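Local coordinates for ribonucleoside triphosphate reductase (Lactobacillus leichmannii, PDB 1L1L), which catalyses the adenosylcobalamin-dependent reduction of ribonucleoside triphosphates to 2'-deoxyribonucleoside triphosphates, at residues 432-436 with 437-441; 710-713 with 714-718. All blocks are in the same frame, centred on the assembly; numbering follows the deposited sequence.

In the fold
Both contacts are local, and both lie well away from the centre of this α/β-barrel reductase. Contact 1 (432-436 with 437-441) comes first along the chain, where the loop after helix 426-431 turns into helix 436-450. That helix packs on helices 72-90 and 512-536 and on strand 421-424. Contact 2 (710-713 with 714-718) is two successive turns of helix 709-719, the last helix modelled, which rests on helices 583-589 and 27-32. Their centres are about 33 Å apart and their nearest atoms about 12 Å; they do not touch and share no helix or strand. One starts a partly buried helix; the other is a surface contact close to the chain's unmodelled, probably disordered last residues.

Contact 1: residues 432-436 with 437-441; sequences QGWDL and QEVFA
Asp435 turns its carboxylate toward the start of helix 436-450 because CG stands roughly anti to the backbone N (chi1 151°), beside its own carbonyl carbon; Trp434, with CG beside N instead (chi1 -74°), carries its indole toward Glu438 and Val439. Asp435 is the N-cap. Its two oxygens divide the first turn between them, both weakly: OD1 accepts from Gln437 N at 3.4 Å and OD2 from Glu438 N at 3.1 Å. The regular ladder begins with Val439 N to Asp435 O at 3.1 Å, in the carbonyl plane, and continues with Phe440 N to Leu436 O at 2.9 Å, a nearly straight bond. Before the cap, Gly433 with its positive phi is the C-prime residue of the Schellman motif closing helix 426-431, and a short loop separates that end from the N-cap. The methyl CG2 of Val439 approaches Trp434 CB to 3.5 Å, while the carboxylate carbon CD of Glu438 meets the indole edge at CZ3, 4.0 Å away, its plane turned 74° from the ring. Leu436 and Phe440 pack on Leu521 of helix 512-536, and Trp434 on Leu88 of helix 72-90. Asp435 OD2 and Glu438 OE1 stay 4.9 Å apart; the amide N-H groups and positive dipole end of the helix would be expected to favour an ionised Asp435, while Arg84 offers Glu438 a long, weak ion pair.

Contact 2: residues 710-713 with 714-718; sequences EEVF and SQLNS
Ser714 O is gripped twice by Ser718, by OG at 2.6 Å and by the backbone N at 3.0 Å, from opposite faces of its carbonyl plane, while Ser714 N itself binds Glu710 O across the contact at 3.3 Å. The Ser718 hydroxyl thus folds back on its own helix, with OG beside its own backbone N (chi1 -49°) and so near the same carbonyl that N binds, and gives its hydrogen to the turn before. Between the segments the same i to i+4 ladder continues: Leu716 N to Val712 O is nearly linear at the hydrogen, and Asn717 N to Phe713 O is short at 2.8 Å. This is the regular α-helical pattern of helix 709-719, an amphipathic helix on the protein surface: Phe713 lies buried against Leu583 and Ala586 of helix 583-589, where Leu716 also meets Ala586, while Glu711 and Gln715 face solvent. One turn apart, Val712 and Leu716 run side by side in the same direction, the methyls CG1 and CD1 meeting at 4.1 Å. Gln715 lies alongside Val712 as well, its chain bent at chi2 (-90°), bringing OE1 to 4.0 Å from Val712 CG1 while NE2 donates to Asp719 OD2 further along. Beside the Phe713 ring, Asn717 points the same way and touches Leu723 beyond the helix.

Contact 1: residues 432-436 with 437-441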
# COMPACT_ATOMS: atom_id res chain seq x y z
N GLN A 432 4.44 -3.87 26.63
CA GLN A 432 4.63 -2.45 26.98
C GLN A 432 3.61 -2.03 28.04
O GLN A 432 3.42 -0.83 28.28
CB GLN A 432 4.48 -1.56 25.75
CG GLN A 432 5.67 -1.62 24.80
CD GLN A 432 6.87 -0.90 25.35
OE1 GLN A 432 7.26 -1.10 26.50
NE2 GLN A 432 7.48 -0.04 24.53
N GLY A 433 2.96 -3.01 28.65
CA GLY A 433 2.00 -2.74 29.71
C GLY A 433 0.63 -2.21 29.30
O GLY A 433 -0.07 -1.60 30.12
N TRP A 434 0.24 -2.44 28.06
CA TRP A 434 -1.07 -1.96 27.61
C TRP A 434 -2.15 -3.03 27.70
O TRP A 434 -1.87 -4.23 27.67
CB TRP A 434 -0.99 -1.45 26.17
CG TRP A 434 -0.30 -0.14 25.98
CD1 TRP A 434 1.04 0.07 25.81
CD2 TRP A 434 -0.91 1.15 25.93
NE1 TRP A 434 1.30 1.41 25.64
CE2 TRP A 434 0.11 2.10 25.72
CE3 TRP A 434 -2.24 1.60 26.05
CZ2 TRP A 434 -0.15 3.47 25.62
CZ3 TRP A 434 -2.49 2.96 25.95
CH2 TRP A 434 -1.45 3.88 25.73
N ASP A 435 -3.39 -2.58 27.82
CA ASP A 435 -4.54 -3.47 27.82
C ASP A 435 -4.95 -3.43 26.34
O ASP A 435 -5.28 -2.36 25.83
CB ASP A 435 -5.67 -2.92 28.69
CG ASP A 435 -7.05 -3.36 28.22
OD1 ASP A 435 -7.28 -4.58 28.03
OD2 ASP A 435 -7.93 -2.48 28.05
N LEU A 436 -4.92 -4.58 25.66
CA LEU A 436 -5.26 -4.62 24.24
C LEU A 436 -6.59 -3.97 23.88
O LEU A 436 -6.66 -3.19 22.93
CB LEU A 436 -5.23 -6.06 23.72
CG LEU A 436 -3.84 -6.70 23.72
CD1 LEU A 436 -3.91 -8.03 22.99
CD2 LEU A 436 -2.84 -5.78 23.04
N GLN A 437 -7.63 -4.27 24.65
CA GLN A 437 -8.93 -3.67 24.40
C GLN A 437 -8.81 -2.15 24.26
O GLN A 437 -9.44 -1.55 23.39
CB GLN A 437 -9.90 -4.04 25.53
CG GLN A 437 -11.31 -3.46 25.40
CD GLN A 437 -11.32 -1.94 25.43
OE1 GLN A 437 -10.85 -1.32 26.39
NE2 GLN A 437 -11.84 -1.32 24.37
N GLU A 438 -7.99 -1.53 25.11
CA GLU A 438 -7.82 -0.07 25.03
C GLU A 438 -6.96 0.34 23.83
O GLU A 438 -7.12 1.43 23.29
CB GLU A 438 -7.18 0.48 26.32
CG GLU A 438 -6.58 1.87 26.15
CD GLU A 438 -6.12 2.50 27.46
OE1 GLU A 438 -5.59 1.78 28.33
OE2 GLU A 438 -6.27 3.74 27.60
N VAL A 439 -6.04 -0.52 23.44
CA VAL A 439 -5.17 -0.22 22.31
C VAL A 439 -6.02 -0.19 21.05
O VAL A 439 -5.94 0.76 20.26
CB VAL A 439 -4.06 -1.29 22.16
CG1 VAL A 439 -3.30 -1.10 20.85
CG2 VAL A 439 -3.11 -1.20 23.35
N PHE A 440 -6.84 -1.21 20.86
CA PHE A 440 -7.67 -1.26 19.67
C PHE A 440 -8.71 -0.16 19.61
O PHE A 440 -9.15 0.22 18.53
CB PHE A 440 -8.31 -2.64 19.52
CG PHE A 440 -7.36 -3.69 19.02
CD1 PHE A 440 -6.65 -4.49 19.91
CD2 PHE A 440 -7.10 -3.81 17.66
CE1 PHE A 440 -5.70 -5.40 19.46
CE2 PHE A 440 -6.15 -4.72 17.19
CZ PHE A 440 -5.44 -5.52 18.10
N ALA A 441 -9.10 0.37 20.76
CA ALA A 441 -10.07 1.44 20.78
C ALA A 441 -9.37 2.74 20.33
O ALA A 441 -9.95 3.55 19.60
CB ALA A 441 -10.68 1.60 22.19

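Contact 2: residues 710-713 with 714-718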
# COMPACT_ATOMS: atom_id res chain seq x y z
N GLU A 710 21.97 4.28 17.81
CA GLU A 710 21.24 5.54 17.97
C GLU A 710 22.08 6.59 18.70
O GLU A 710 22.16 7.73 18.26
CB GLU A 710 19.93 5.33 18.74
CG GLU A 710 19.16 6.63 18.93
CD GLU A 710 17.79 6.46 19.59
OE1 GLU A 710 17.10 7.49 19.75
OE2 GLU A 710 17.40 5.33 19.95
N GLU A 711 22.71 6.19 19.80
CA GLU A 711 23.54 7.09 20.60
C GLU A 711 24.84 7.48 19.89
O GLU A 711 25.26 8.63 19.93
CB GLU A 711 23.89 6.43 21.94
CG GLU A 711 22.72 6.34 22.90
CD GLU A 711 23.06 5.52 24.14
OE1 GLU A 711 24.17 5.68 24.69
OE2 GLU A 711 22.20 4.72 24.58
N VAL A 712 25.47 6.50 19.25
CA VAL A 712 26.71 6.78 18.55
C VAL A 712 26.46 7.75 17.40
O VAL A 712 27.27 8.64 17.15
CB VAL A 712 27.34 5.47 18.02
CG1 VAL A 712 28.55 5.78 17.16
CG2 VAL A 712 27.73 4.59 19.21
N PHE A 713 25.34 7.57 16.70
CA PHE A 713 25.02 8.45 15.58
C PHE A 713 24.85 9.88 16.03
O PHE A 713 25.35 10.81 15.39
CB PHE A 713 23.72 8.00 14.89
CG PHE A 713 23.37 8.84 13.69
CD1 PHE A 713 24.09 8.72 12.51
CD2 PHE A 713 22.34 9.77 13.76
CE1 PHE A 713 23.80 9.52 11.41
CE2 PHE A 713 22.04 10.58 12.67
CZ PHE A 713 22.77 10.45 11.49
N SER A 714 24.14 10.06 17.14
CA SER A 714 23.90 11.40 17.66
C SER A 714 25.22 12.03 18.10
O SER A 714 25.47 13.21 17.85
CB SER A 714 22.91 11.31 18.83
OG SER A 714 22.68 12.58 19.41
N GLN A 715 26.07 11.24 18.75
CA GLN A 715 27.37 11.73 19.20
C GLN A 715 28.23 12.19 18.02
O GLN A 715 28.79 13.29 18.04
CB GLN A 715 28.09 10.64 20.01
CG GLN A 715 29.60 10.85 20.19
CD GLN A 715 30.43 10.21 19.08
OE1 GLN A 715 30.27 9.02 18.77
NE2 GLN A 715 31.33 10.99 18.49
N LEU A 716 28.34 11.34 17.00
CA LEU A 716 29.13 11.68 15.82
C LEU A 716 28.55 12.91 15.14
O LEU A 716 29.27 13.85 14.81
CB LEU A 716 29.14 10.52 14.82
CG LEU A 716 30.14 9.39 15.02
CD1 LEU A 716 29.79 8.21 14.13
CD2 LEU A 716 31.54 9.90 14.72
N ASN A 717 27.24 12.89 14.93
CA ASN A 717 26.55 13.99 14.28
C ASN A 717 26.94 15.31 14.95
O ASN A 717 27.15 16.32 14.28
CB ASN A 717 25.04 13.78 14.37
CG ASN A 717 24.32 14.25 13.13
OD1 ASN A 717 23.09 14.30 13.10
ND2 ASN A 717 25.08 14.60 12.09
N SER A 718 27.04 15.28 16.27
CA SER A 718 27.40 16.46 17.06
C SER A 718 28.85 16.89 16.84
O SER A 718 29.13 18.07 16.60
CB SER A 718 27.19 16.18 18.54
OG SER A 718 25.91 15.61 18.77